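Local atomic coordinates of fiber (Human adenovirus 35, PDB entry 2QLK), a protein that forms the trimeric head (knob) of the adenovirus fibre, which attaches the virus to host cells, with CD46 as its receptor. Residues T79-L84 / Q180-L185; R85-S90 / E97-K102; G145-M150 / F158-S163; T151-S156 / S190-I195. One frame throughout, in Å; residues are numbered along the deposited sequence.

Interaction 1 of 4, residues T79-L84 / Q180-L185; sequences TANIQL and QFEWNL
Gln83 and Glu182 are neighbours on adjacent antiparallel strands, with side chains on the same face of the sheet, and their ends are joined by a hydrogen bond. Gln83 NE2 donates a hydrogen bond to Glu182 OE1 at 2.8 Å, meeting the oxygen nearly along its C-O bond, though the bond is bent at the hydrogen (137°). On its other neighbour the same amide is stacked: the planes of Gln83 and Gln180 lie 18° apart, with Gln83 CD 3.3 Å from Gln180 NE2, and no hydrogen bond passes between the two groups. Gln83 has its CG anti to the backbone N (chi1 -173°), and the extended chain beyond it carries the amide out to where Gln180 and Glu182 can meet it.

The opposite face is apolar. Leu84 CD2 sits 3.7 Å from Trp183 CZ3, while the CG2 branch of Ile82 reaches CE3 of the same indole at 3.9 Å. Farther along, Ala80 CB and Leu185 CB touch at 4.1 Å.

Between the two faces runs the main-chain register that sets these pairings. Ala80 with Leu185, Ile82 with Trp183 and Leu84 with Phe181 are hydrogen-bonded pairs, each closed by two bonds; Phe181 N to Leu84 O measures 2.7 Å.

Strand 79-88 is an outermost strand of its four-stranded sheet. Strand 177-186 is an inner one, continuing through Glu182 and Asn184 to Ser163 and Asn161 of strand 157-166. Ile82, Leu84, Phe181 and Trp183 press on Leu47, Leu49, Val62 and Leu64 of the other sheet, filling the interior of the knob's beta sandwich.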
loop_
_atom_site.group_PDB
_atom_site.type_symbol
_atom_site.label_atom_id
_atom_site.label_comp_id
_atom_site.label_asym_id
_atom_site.label_seq_id
_atom_site.Cartn_x
_atom_site.Cartn_y
_atom_site.Cartn_z
ATOM N N THR A 79 23.990 -7.817 6.623
ATOM C CA THR A 79 23.739 -6.681 5.757
ATOM C C THR A 79 23.766 -7.091 4.287
ATOM O O THR A 79 24.525 -7.963 3.885
ATOM C CB THR A 79 24.792 -5.589 5.992
ATOM O OG1 THR A 79 24.391 -4.389 5.323
ATOM C CG2 THR A 79 26.154 -6.037 5.460
ATOM N N ALA A 80 22.920 -6.467 3.475
ATOM C CA ALA A 80 22.901 -6.806 2.051
ATOM C C ALA A 80 22.157 -5.736 1.278
ATOM O O ALA A 80 21.323 -5.020 1.826
ATOM C CB ALA A 80 22.240 -8.153 1.843
ATOM N N ASN A 81 22.460 -5.631 -0.000
ATOM C CA ASN A 81 21.826 -4.638 -0.836
ATOM C C ASN A 81 21.673 -5.237 -2.222
ATOM O O ASN A 81 22.588 -5.876 -2.753
ATOM C CB ASN A 81 22.683 -3.379 -0.910
ATOM C CG ASN A 81 22.058 -2.312 -1.775
ATOM O OD1 ASN A 81 21.133 -1.612 -1.353
ATOM N ND2 ASN A 81 22.548 -2.190 -3.006
ATOM N N ILE A 82 20.495 -5.053 -2.789
ATOM C CA ILE A 82 20.186 -5.555 -4.098
ATOM C C ILE A 82 19.592 -4.377 -4.831
ATOM O O ILE A 82 18.734 -3.667 -4.293
ATOM C CB ILE A 82 19.177 -6.668 -4.010
ATOM C CG1 ILE A 82 19.821 -7.858 -3.276
ATOM C CG2 ILE A 82 18.632 -6.989 -5.413
ATOM C CD1 ILE A 82 18.882 -9.016 -3.000
ATOM N N GLN A 83 20.069 -4.149 -6.045
ATOM C CA GLN A 83 19.583 -3.047 -6.856
ATOM C C GLN A 83 19.222 -3.544 -8.241
ATOM O O GLN A 83 19.934 -4.345 -8.833
ATOM C CB GLN A 83 20.654 -1.967 -6.972
ATOM C CG GLN A 83 20.153 -0.712 -7.678
ATOM C CD GLN A 83 21.243 0.326 -7.876
ATOM O OE1 GLN A 83 22.055 0.220 -8.798
ATOM N NE2 GLN A 83 21.271 1.338 -6.997
ATOM N N LEU A 84 18.107 -3.066 -8.765
ATOM C CA LEU A 84 17.680 -3.480 -10.093
ATOM C C LEU A 84 17.254 -2.211 -10.802
ATOM O O LEU A 84 16.327 -1.525 -10.361
ATOM C CB LEU A 84 16.508 -4.466 -9.990
ATOM C CG LEU A 84 16.614 -5.976 -10.271
ATOM C CD1 LEU A 84 18.066 -6.445 -10.517
ATOM C CD2 LEU A 84 15.974 -6.730 -9.126
ATOM N N GLN A 180 14.162 2.341 -10.732
ATOM C CA GLN A 180 15.200 1.620 -10.017
ATOM C C GLN A 180 14.648 1.068 -8.705
ATOM O O GLN A 180 14.062 1.815 -7.922
ATOM C CB GLN A 180 16.375 2.533 -9.690
ATOM C CG GLN A 180 17.532 1.783 -9.051
ATOM C CD GLN A 180 18.709 2.689 -8.695
ATOM O OE1 GLN A 180 18.727 3.335 -7.644
ATOM N NE2 GLN A 180 19.695 2.735 -9.575
ATOM N N PHE A 181 14.856 -0.226 -8.462
ATOM C CA PHE A 181 14.364 -0.856 -7.234
ATOM C C PHE A 181 15.568 -1.169 -6.391
ATOM O O PHE A 181 16.586 -1.630 -6.909
ATOM C CB PHE A 181 13.657 -2.194 -7.542
ATOM C CG PHE A 181 12.380 -2.061 -8.331
ATOM C CD1 PHE A 181 11.175 -1.714 -7.696
ATOM C CD2 PHE A 181 12.382 -2.247 -9.705
ATOM C CE1 PHE A 181 9.988 -1.550 -8.439
ATOM C CE2 PHE A 181 11.202 -2.084 -10.459
ATOM C CZ PHE A 181 10.004 -1.732 -9.828
ATOM N N GLU A 182 15.475 -0.923 -5.092
ATOM C CA GLU A 182 16.567 -1.286 -4.228
ATOM C C GLU A 182 16.063 -1.853 -2.899
ATOM O O GLU A 182 15.220 -1.245 -2.245
ATOM C CB GLU A 182 17.485 -0.088 -3.997
ATOM C CG GLU A 182 18.724 -0.458 -3.217
ATOM C CD GLU A 182 19.797 0.612 -3.287
ATOM O OE1 GLU A 182 20.417 0.759 -4.367
ATOM O OE2 GLU A 182 20.010 1.307 -2.263
ATOM N N TRP A 183 16.541 -3.045 -2.538
ATOM C CA TRP A 183 16.179 -3.692 -1.271
ATOM C C TRP A 183 17.423 -3.690 -0.391
ATOM O O TRP A 183 18.520 -3.992 -0.853
ATOM C CB TRP A 183 15.770 -5.144 -1.467
ATOM C CG TRP A 183 14.486 -5.339 -2.201
ATOM C CD1 TRP A 183 13.262 -5.555 -1.658
ATOM C CD2 TRP A 183 14.314 -5.373 -3.620
ATOM N NE1 TRP A 183 12.316 -5.738 -2.656
ATOM C CE2 TRP A 183 12.938 -5.633 -3.871
ATOM C CE3 TRP A 183 15.191 -5.212 -4.713
ATOM C CZ2 TRP A 183 12.416 -5.739 -5.170
ATOM C CZ3 TRP A 183 14.672 -5.324 -6.002
ATOM C CH2 TRP A 183 13.294 -5.584 -6.219
ATOM N N ASN A 184 17.240 -3.391 0.882
ATOM C CA ASN A 184 18.347 -3.333 1.799
ATOM C C ASN A 184 18.034 -4.101 3.079
ATOM O O ASN A 184 17.010 -3.881 3.738
ATOM C CB ASN A 184 18.653 -1.882 2.138
ATOM C CG ASN A 184 19.840 -1.746 3.070
ATOM O OD1 ASN A 184 21.001 -1.868 2.650
ATOM N ND2 ASN A 184 19.562 -1.510 4.347
ATOM N N LEU A 185 18.927 -5.010 3.422
ATOM C CA LEU A 185 18.794 -5.779 4.644
ATOM C C LEU A 185 19.809 -5.202 5.646
ATOM O O LEU A 185 20.999 -5.111 5.355
ATOM C CB LEU A 185 19.125 -7.252 4.408
ATOM C CG LEU A 185 19.324 -7.964 5.770
ATOM C CD1 LEU A 185 17.968 -8.147 6.508
ATOM C CD2 LEU A 185 20.012 -9.291 5.559
#

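Interaction 2 of 4, residues R85-S90 / E97-K102; sequences RLYFDS and EESDLK
Arg85 turns its CG beside its own backbone N (chi1 -55°) and then bends at chi3 (-55°), a fold that brings its NE round to the same Asp100 carboxylate that its main-chain N reaches. The result is a side-on, two-nitrogen salt bridge tying the late part of strand 79-88 in the knob's beta sandwich to the irregular loop that follows. Arg85 NE meets Asp100 OD2 at 3.1 Å and Arg85 NH2 meets Asp100 OD1 at 3.2 Å. Both oxygens lie in the guanidinium plane, yet the nitrogens come from above the carboxylate, the two planes being 39° apart. Asp100 OD2 accepts a second hydrogen bond, from Arg85 N, at 2.8 Å, on the same face as NE, while Asp100 N returns a bond to Arg85 O. Backbone and side chain of each residue are therefore held by the other, which fixes the rotation of the carboxylate.

Next along, Ser99 OG accepts from Tyr87 N at 2.7 Å and is itself bonded to Leu95 O. Tyr87 brings its ring edge to Glu98 O, 3.4 Å from CE2, and this carbonyl also lies over a face of the Arg85 guanidinium. On the buried side Leu86 CD2 packs against Leu101 CB at 3.5 Å. The loop is braced from within by Lys102, whose NZ donates to Thr96 O and, at 2.8 Å, to Ser99 O.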
loop_
_atom_site.group_PDB
_atom_site.type_symbol
_atom_site.label_atom_id
_atom_site.label_comp_id
_atom_site.label_asym_id
_atom_site.label_seq_id
_atom_site.Cartn_x
_atom_site.Cartn_y
_atom_site.Cartn_z
ATOM N N ARG A 85 17.933 -1.893 -11.895
ATOM C CA ARG A 85 17.616 -0.692 -12.661
ATOM C C ARG A 85 16.914 -0.991 -13.979
ATOM O O ARG A 85 17.365 -1.835 -14.766
ATOM C CB ARG A 85 18.886 0.079 -12.971
ATOM C CG ARG A 85 19.733 0.446 -11.766
ATOM C CD ARG A 85 21.152 0.758 -12.237
ATOM N NE ARG A 85 21.692 -0.368 -13.003
ATOM C CZ ARG A 85 22.634 -0.275 -13.940
ATOM N NH1 ARG A 85 23.167 0.906 -14.251
ATOM N NH2 ARG A 85 23.033 -1.368 -14.582
ATOM N N LEU A 86 15.809 -0.295 -14.223
ATOM C CA LEU A 86 15.077 -0.446 -15.458
ATOM C C LEU A 86 15.176 0.876 -16.210
ATOM O O LEU A 86 14.864 1.926 -15.659
ATOM C CB LEU A 86 13.610 -0.764 -15.202
ATOM C CG LEU A 86 13.195 -1.936 -14.310
ATOM C CD1 LEU A 86 11.874 -2.516 -14.829
ATOM C CD2 LEU A 86 14.246 -2.980 -14.291
ATOM N N TYR A 87 15.628 0.831 -17.462
ATOM C CA TYR A 87 15.714 2.056 -18.255
ATOM C C TYR A 87 14.795 1.864 -19.458
ATOM O O TYR A 87 14.794 0.798 -20.086
ATOM C CB TYR A 87 17.151 2.317 -18.702
ATOM C CG TYR A 87 18.139 2.536 -17.571
ATOM C CD1 TYR A 87 18.046 3.645 -16.739
ATOM C CD2 TYR A 87 19.179 1.634 -17.343
ATOM C CE1 TYR A 87 18.975 3.855 -15.700
ATOM C CE2 TYR A 87 20.117 1.832 -16.315
ATOM C CZ TYR A 87 20.007 2.945 -15.502
ATOM O OH TYR A 87 20.942 3.160 -14.505
ATOM N N PHE A 88 14.011 2.890 -19.769
ATOM C CA PHE A 88 13.055 2.825 -20.873
ATOM C C PHE A 88 13.278 3.914 -21.913
ATOM O O PHE A 88 13.786 4.990 -21.601
ATOM C CB PHE A 88 11.636 2.992 -20.345
ATOM C CG PHE A 88 11.234 1.956 -19.349
ATOM C CD1 PHE A 88 11.512 2.139 -17.991
ATOM C CD2 PHE A 88 10.582 0.789 -19.765
ATOM C CE1 PHE A 88 11.145 1.170 -17.050
ATOM C CE2 PHE A 88 10.212 -0.177 -18.850
ATOM C CZ PHE A 88 10.494 0.014 -17.482
ATOM N N ASP A 89 12.872 3.632 -23.148
ATOM C CA ASP A 89 13.002 4.608 -24.211
ATOM C C ASP A 89 11.701 5.408 -24.289
ATOM O O ASP A 89 10.764 5.162 -23.523
ATOM C CB ASP A 89 13.313 3.931 -25.558
ATOM C CG ASP A 89 12.226 2.981 -26.012
ATOM O OD1 ASP A 89 11.057 3.402 -26.107
ATOM O OD2 ASP A 89 12.547 1.810 -26.289
ATOM N N SER A 90 11.668 6.366 -25.214
ATOM C CA SER A 90 10.535 7.260 -25.420
ATOM C C SER A 90 9.215 6.538 -25.646
ATOM O O SER A 90 8.158 7.023 -25.245
ATOM C CB SER A 90 10.832 8.188 -26.605
ATOM O OG SER A 90 9.782 9.113 -26.819
ATOM N N GLU A 97 19.739 -3.956 -22.657
ATOM C CA GLU A 97 21.189 -3.979 -22.579
ATOM C C GLU A 97 21.716 -3.141 -21.422
ATOM O O GLU A 97 22.693 -3.513 -20.791
ATOM C CB GLU A 97 21.799 -3.473 -23.885
ATOM C CG GLU A 97 21.588 -4.387 -25.082
ATOM C CD GLU A 97 21.860 -3.674 -26.395
ATOM O OE1 GLU A 97 22.600 -2.660 -26.374
ATOM O OE2 GLU A 97 21.342 -4.132 -27.443
ATOM N N GLU A 98 21.071 -2.013 -21.143
ATOM C CA GLU A 98 21.505 -1.106 -20.072
ATOM C C GLU A 98 20.851 -1.400 -18.728
ATOM O O GLU A 98 21.372 -1.037 -17.680
ATOM C CB GLU A 98 21.199 0.343 -20.468
ATOM C CG GLU A 98 21.931 0.805 -21.720
ATOM C CD GLU A 98 21.229 1.944 -22.438
ATOM O OE1 GLU A 98 20.990 3.002 -21.810
ATOM O OE2 GLU A 98 20.918 1.777 -23.639
ATOM N N SER A 99 19.695 -2.048 -18.770
ATOM C CA SER A 99 18.949 -2.397 -17.556
ATOM C C SER A 99 19.400 -3.724 -16.942
ATOM O O SER A 99 19.969 -4.568 -17.629
ATOM C CB SER A 99 17.464 -2.500 -17.889
ATOM O OG SER A 99 16.973 -1.300 -18.470
ATOM N N ASP A 100 19.136 -3.891 -15.644
ATOM C CA ASP A 100 19.440 -5.125 -14.939
ATOM C C ASP A 100 18.369 -6.173 -15.277
ATOM O O ASP A 100 18.619 -7.366 -15.132
ATOM C CB ASP A 100 19.501 -4.885 -13.430
ATOM C CG ASP A 100 20.636 -3.962 -13.046
ATOM O OD1 ASP A 100 21.756 -4.147 -13.575
ATOM O OD2 ASP A 100 20.419 -3.053 -12.217
ATOM N N LEU A 101 17.178 -5.726 -15.705
ATOM C CA LEU A 101 16.108 -6.645 -16.139
ATOM C C LEU A 101 16.420 -6.899 -17.638
ATOM O O LEU A 101 16.424 -5.961 -18.428
ATOM C CB LEU A 101 14.725 -5.989 -16.017
ATOM C CG LEU A 101 13.546 -6.783 -16.605
ATOM C CD1 LEU A 101 13.492 -8.160 -15.962
ATOM C CD2 LEU A 101 12.216 -6.039 -16.344
ATOM N N LYS A 102 16.653 -8.154 -18.015
ATOM C CA LYS A 102 17.059 -8.491 -19.390
ATOM C C LYS A 102 16.013 -8.995 -20.381
ATOM O O LYS A 102 16.344 -9.325 -21.535
ATOM C CB LYS A 102 18.178 -9.518 -19.329
ATOM C CG LYS A 102 19.375 -9.076 -18.498
ATOM C CD LYS A 102 19.970 -7.785 -19.014
ATOM C CE LYS A 102 21.259 -7.434 -18.278
ATOM N NZ LYS A 102 21.885 -6.196 -18.865
#

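Interaction 3 of 4, residues G145-M150 / F158-S163; sequences GICYYM and FPLNIS
Cys147 and Leu160 form the middle of the close-packed side of this hairpin: Leu160 N bonds Cys147 O at 2.6 Å, and Cys147 SG lies 4.0 Å from Leu160 CB. On the same face Ile162 places its CG2 between its backbone N and carbonyl carbon, which lays that methyl against the Gly145 peptide, 3.3 Å from Gly145 O. Trp183 of the next strand covers Cys147 and Ile162, and Leu160 CD1 reaches Tyr149 CB.

The other face is looser and more exposed. There Ile146 and Pro159 lie side by side, CG2 to CB at 4.0 Å, and the Tyr148 ring brings CE2 to 3.9 Å from Pro159 CB. Ile146 CD1 touches Asn161 OD1 at 3.4 Å. Other copies of the knob approach this side: His144 of the second subunit packs on Tyr148, and Tyr148 of the third on Ile146.

Polar bonding between these strands is confined to the main chain, with six N-H...O bonds in three hydrogen-bonded pairs, so the side chains add apolar and van der Waals contact alone. The Tyr149 hydroxyl turns elsewhere, to Glu192. Such chemistry implies a hairpin held by its backbone, its side chains left to meet the core on one face and the trimer partners on the other.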
loop_
_atom_site.group_PDB
_atom_site.type_symbol
_atom_site.label_atom_id
_atom_site.label_comp_id
_atom_site.label_asym_id
_atom_site.label_seq_id
_atom_site.Cartn_x
_atom_site.Cartn_y
_atom_site.Cartn_z
ATOM N N GLY A 145 9.552 2.148 1.410
ATOM C CA GLY A 145 8.650 1.280 2.105
ATOM C C GLY A 145 9.420 0.147 2.720
ATOM O O GLY A 145 10.666 0.126 2.711
ATOM N N ILE A 146 8.671 -0.798 3.256
ATOM C CA ILE A 146 9.231 -1.960 3.919
ATOM C C ILE A 146 8.571 -3.205 3.353
ATOM O O ILE A 146 7.370 -3.198 3.152
ATOM C CB ILE A 146 8.861 -1.936 5.440
ATOM C CG1 ILE A 146 9.550 -0.758 6.139
ATOM C CG2 ILE A 146 9.187 -3.295 6.083
ATOM C CD1 ILE A 146 11.048 -0.813 6.080
ATOM N N CYS A 147 9.343 -4.248 3.077
ATOM C CA CYS A 147 8.766 -5.512 2.687
ATOM C C CYS A 147 9.578 -6.507 3.516
ATOM O O CYS A 147 10.463 -6.102 4.286
ATOM C CB CYS A 147 8.836 -5.802 1.178
ATOM S SG CYS A 147 10.436 -5.832 0.465
ATOM N N TYR A 148 9.297 -7.789 3.358
ATOM C CA TYR A 148 9.938 -8.774 4.206
ATOM C C TYR A 148 10.546 -10.003 3.596
ATOM O O TYR A 148 10.200 -10.431 2.499
ATOM C CB TYR A 148 8.935 -9.249 5.277
ATOM C CG TYR A 148 8.264 -8.141 6.039
ATOM C CD1 TYR A 148 7.252 -7.368 5.442
ATOM C CD2 TYR A 148 8.703 -7.789 7.321
ATOM C CE1 TYR A 148 6.716 -6.275 6.092
ATOM C CE2 TYR A 148 8.180 -6.696 7.980
ATOM C CZ TYR A 148 7.193 -5.941 7.364
ATOM O OH TYR A 148 6.679 -4.841 8.001
ATOM N N TYR A 149 11.460 -10.587 4.358
ATOM C CA TYR A 149 12.100 -11.835 3.987
ATOM C C TYR A 149 11.714 -12.823 5.095
ATOM O O TYR A 149 11.862 -12.530 6.284
ATOM C CB TYR A 149 13.623 -11.714 3.971
ATOM C CG TYR A 149 14.277 -13.048 3.712
ATOM C CD1 TYR A 149 14.096 -13.689 2.495
ATOM C CD2 TYR A 149 15.020 -13.700 4.700
ATOM C CE1 TYR A 149 14.624 -14.948 2.250
ATOM C CE2 TYR A 149 15.575 -14.983 4.464
ATOM C CZ TYR A 149 15.366 -15.591 3.229
ATOM O OH TYR A 149 15.910 -16.829 2.930
ATOM N N MET A 150 11.229 -13.985 4.684
ATOM C CA MET A 150 10.829 -15.068 5.579
ATOM C C MET A 150 11.983 -16.096 5.595
ATOM O O MET A 150 12.344 -16.661 4.550
ATOM C CB MET A 150 9.537 -15.692 5.034
ATOM C CG MET A 150 8.901 -16.773 5.874
ATOM S SD MET A 150 7.187 -17.060 5.312
ATOM C CE MET A 150 6.318 -16.353 6.656
ATOM N N PHE A 158 12.198 -10.899 8.391
ATOM C CA PHE A 158 13.198 -9.860 8.516
ATOM C C PHE A 158 12.718 -8.710 7.639
ATOM O O PHE A 158 12.428 -8.909 6.460
ATOM C CB PHE A 158 14.564 -10.355 8.026
ATOM C CG PHE A 158 15.341 -11.132 9.055
ATOM C CD1 PHE A 158 14.922 -12.392 9.464
ATOM C CD2 PHE A 158 16.522 -10.605 9.593
ATOM C CE1 PHE A 158 15.669 -13.131 10.392
ATOM C CE2 PHE A 158 17.285 -11.341 10.526
ATOM C CZ PHE A 158 16.856 -12.608 10.923
ATOM N N PRO A 159 12.616 -7.495 8.201
ATOM C CA PRO A 159 12.168 -6.401 7.346
ATOM C C PRO A 159 13.274 -5.989 6.372
ATOM O O PRO A 159 14.475 -6.070 6.677
ATOM C CB PRO A 159 11.821 -5.287 8.350
ATOM C CG PRO A 159 12.784 -5.556 9.479
ATOM C CD PRO A 159 12.720 -7.059 9.605
ATOM N N LEU A 160 12.848 -5.577 5.192
ATOM C CA LEU A 160 13.751 -5.129 4.134
ATOM C C LEU A 160 13.298 -3.735 3.781
ATOM O O LEU A 160 12.100 -3.488 3.586
ATOM C CB LEU A 160 13.651 -6.028 2.891
ATOM C CG LEU A 160 14.070 -7.510 3.023
ATOM C CD1 LEU A 160 13.869 -8.263 1.671
ATOM C CD2 LEU A 160 15.544 -7.568 3.437
ATOM N N ASN A 161 14.243 -2.804 3.750
ATOM C CA ASN A 161 13.892 -1.447 3.388
ATOM C C ASN A 161 13.858 -1.494 1.893
ATOM O O ASN A 161 14.742 -2.087 1.279
ATOM C CB ASN A 161 14.970 -0.476 3.839
ATOM C CG ASN A 161 15.227 -0.559 5.323
ATOM O OD1 ASN A 161 14.383 -0.172 6.133
ATOM N ND2 ASN A 161 16.389 -1.083 5.695
ATOM N N ILE A 162 12.831 -0.912 1.290
ATOM C CA ILE A 162 12.779 -0.888 -0.155
ATOM C C ILE A 162 12.580 0.530 -0.635
ATOM O O ILE A 162 11.800 1.284 -0.070
ATOM C CB ILE A 162 11.659 -1.792 -0.757
ATOM C CG1 ILE A 162 11.595 -1.534 -2.271
ATOM C CG2 ILE A 162 10.281 -1.495 -0.104
ATOM C CD1 ILE A 162 10.970 -2.636 -3.029
ATOM N N SER A 163 13.316 0.885 -1.676
ATOM C CA SER A 163 13.245 2.197 -2.269
ATOM C C SER A 163 13.064 2.082 -3.764
ATOM O O SER A 163 13.687 1.249 -4.429
ATOM C CB SER A 163 14.528 2.981 -2.010
ATOM O OG SER A 163 14.579 3.449 -0.675
#

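Interaction 4 of 4, residues T151-S156 / S190-I195; sequences TSYDRS and SPESNI
Two implausibly short oxygen contacts mark the meeting of Ser152 and Tyr153 with Glu192 and Pro191. Ser152 OG stands 2.4 Å from Glu192 OE1, and Tyr153 OH stands 2.4 Å from Pro191 O. Both have the geometry of hydroxyls donating to acceptors, but the exact lengths are doubtful.

Sounder is the bond from Ser152 N to Glu192 OE2, 2.7 Å and fairly straight (159° at the hydrogen), which arrives on the syn side of the carboxylate, somewhat out of its plane. Glu192 gets there by a sharp bend at chi2 (-92°), which turns the carboxylate toward Ser152. Glu192 OE2 has a second donor, Tyr149 OH, so this largely buried acid is satisfied by more than the loop it touches; two bonds at one oxygen should favour the charged form. The Tyr153 side chain runs past that of Glu192 in the opposite direction, and Thr151 CG2 lies 3.8 Å from Pro191 O.

Behind these groups, the 151-156 loop holds its own shape. Asp154 OD1 accepts three hydrogen bonds: from Thr151 OG1 at 2.8 Å, from Ser156 OG at 2.6 Å and from Ser156 N at 2.8 Å. Thr151 N closes the turn on Ser156 O, also at 2.8 Å. Arg155 NH2 bonds Thr135 O of the second subunit.

The arrangement is that of a beta-hairpin end built on an Asx turn, joining strands 142-150 and 157-166 of the knob and docked on the long loop that leads to strand 203-208.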
loop_
_atom_site.group_PDB
_atom_site.type_symbol
_atom_site.label_atom_id
_atom_site.label_comp_id
_atom_site.label_asym_id
_atom_site.label_seq_id
_atom_site.Cartn_x
_atom_site.Cartn_y
_atom_site.Cartn_z
ATOM N N THR A 151 12.580 -16.324 6.760
ATOM C CA THR A 151 13.707 -17.270 6.851
ATOM C C THR A 151 13.245 -18.683 6.567
ATOM O O THR A 151 12.103 -19.049 6.844
ATOM C CB THR A 151 14.375 -17.258 8.228
ATOM O OG1 THR A 151 13.584 -18.013 9.153
ATOM C CG2 THR A 151 14.503 -15.835 8.724
ATOM N N SER A 152 14.161 -19.464 6.016
ATOM C CA SER A 152 13.915 -20.833 5.627
ATOM C C SER A 152 13.801 -21.805 6.795
ATOM O O SER A 152 13.260 -22.888 6.630
ATOM C CB SER A 152 15.040 -21.302 4.713
ATOM O OG SER A 152 16.253 -21.344 5.446
ATOM N N TYR A 153 14.308 -21.444 7.966
ATOM C CA TYR A 153 14.239 -22.379 9.087
ATOM C C TYR A 153 13.070 -22.192 10.051
ATOM O O TYR A 153 12.195 -23.051 10.135
ATOM C CB TYR A 153 15.570 -22.390 9.859
ATOM C CG TYR A 153 16.182 -21.032 10.137
ATOM C CD1 TYR A 153 15.571 -20.132 11.003
ATOM C CD2 TYR A 153 17.392 -20.659 9.552
ATOM C CE1 TYR A 153 16.146 -18.898 11.284
ATOM C CE2 TYR A 153 17.977 -19.425 9.829
ATOM C CZ TYR A 153 17.346 -18.550 10.698
ATOM O OH TYR A 153 17.914 -17.334 11.001
ATOM N N ASP A 154 13.050 -21.076 10.771
ATOM C CA ASP A 154 11.986 -20.816 11.728
ATOM C C ASP A 154 10.920 -19.915 11.140
ATOM O O ASP A 154 10.024 -19.472 11.851
ATOM C CB ASP A 154 12.542 -20.176 13.006
ATOM C CG ASP A 154 13.303 -18.888 12.737
ATOM O OD1 ASP A 154 12.889 -18.103 11.857
ATOM O OD2 ASP A 154 14.315 -18.649 13.419
ATOM N N ARG A 155 11.039 -19.633 9.843
ATOM C CA ARG A 155 10.080 -18.799 9.124
ATOM C C ARG A 155 9.855 -17.437 9.743
ATOM O O ARG A 155 8.756 -16.895 9.668
ATOM C CB ARG A 155 8.719 -19.499 8.997
ATOM C CG ARG A 155 8.684 -20.736 8.108
ATOM C CD ARG A 155 9.152 -20.479 6.679
ATOM N NE ARG A 155 8.881 -21.643 5.829
ATOM C CZ ARG A 155 9.301 -21.792 4.574
ATOM N NH1 ARG A 155 10.030 -20.849 3.989
ATOM N NH2 ARG A 155 8.983 -22.893 3.899
ATOM N N SER A 156 10.877 -16.870 10.364
ATOM C CA SER A 156 10.709 -15.553 10.935
ATOM C C SER A 156 10.875 -14.503 9.833
ATOM O O SER A 156 11.457 -14.764 8.777
ATOM C CB SER A 156 11.704 -15.327 12.072
ATOM O OG SER A 156 13.036 -15.493 11.646
ATOM N N SER A 190 22.334 -12.566 11.098
ATOM C CA SER A 190 22.137 -12.988 9.720
ATOM C C SER A 190 20.863 -13.823 9.634
ATOM O O SER A 190 20.641 -14.735 10.439
ATOM C CB SER A 190 23.342 -13.800 9.227
ATOM O OG SER A 190 23.509 -14.976 9.988
ATOM N N PRO A 191 19.992 -13.515 8.662
ATOM C CA PRO A 191 18.767 -14.319 8.587
ATOM C C PRO A 191 18.985 -15.797 8.257
ATOM O O PRO A 191 18.206 -16.641 8.688
ATOM C CB PRO A 191 17.915 -13.575 7.545
ATOM C CG PRO A 191 18.875 -12.755 6.783
ATOM C CD PRO A 191 19.915 -12.335 7.786
ATOM N N GLU A 192 20.037 -16.120 7.506
ATOM C CA GLU A 192 20.295 -17.518 7.172
ATOM C C GLU A 192 21.737 -17.933 7.463
ATOM O O GLU A 192 22.644 -17.115 7.439
ATOM C CB GLU A 192 20.000 -17.785 5.697
ATOM C CG GLU A 192 18.591 -17.434 5.263
ATOM C CD GLU A 192 17.618 -18.605 5.366
ATOM O OE1 GLU A 192 18.031 -19.711 5.795
ATOM O OE2 GLU A 192 16.437 -18.407 5.006
ATOM N N SER A 193 21.930 -19.222 7.725
ATOM C CA SER A 193 23.255 -19.767 7.991
ATOM C C SER A 193 23.808 -20.380 6.707
ATOM O O SER A 193 25.013 -20.584 6.575
ATOM C CB SER A 193 23.174 -20.833 9.081
ATOM O OG SER A 193 22.232 -21.830 8.728
ATOM N N ASN A 194 22.927 -20.683 5.762
ATOM C CA ASN A 194 23.367 -21.259 4.499
ATOM C C ASN A 194 22.396 -20.988 3.357
ATOM O O ASN A 194 21.318 -20.424 3.556
ATOM C CB ASN A 194 23.580 -22.765 4.642
ATOM C CG ASN A 194 24.476 -23.327 3.547
ATOM O OD1 ASN A 194 24.626 -24.542 3.409
ATOM N ND2 ASN A 194 25.088 -22.439 2.769
ATOM N N ILE A 195 22.796 -21.401 2.160
ATOM C CA ILE A 195 21.995 -21.211 0.964
ATOM C C ILE A 195 20.523 -21.477 1.225
ATOM O O ILE A 195 20.159 -22.487 1.843
ATOM C CB ILE A 195 22.464 -22.135 -0.172
ATOM C CG1 ILE A 195 23.972 -21.992 -0.366
ATOM C CG2 ILE A 195 21.747 -21.779 -1.450
ATOM C CD1 ILE A 195 24.433 -20.558 -0.620
#

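Overall arrangement
From the N terminus, strand 79-88 enters interaction 1 first, then interaction 2, which closes a short loop as residues 97-102 fold back on it. The chain next forms the hairpin of interaction 3, whose connecting loop supplies residues 151-156. Only when strand 177-186 pairs with 79-84 does interaction 1 close, with interactions 2 and 3 nested inside it. Residues 190-195 then return to the hairpin tip, so interaction 4 crosses both 1 and 3. Interactions 1 and 3 lie within one sheet, and interaction 2 ties a loop to its edge strand 79-88, with 2 and 3 on opposite sides of the chain's centre; interaction 4 ties loops beyond one end of that sheet.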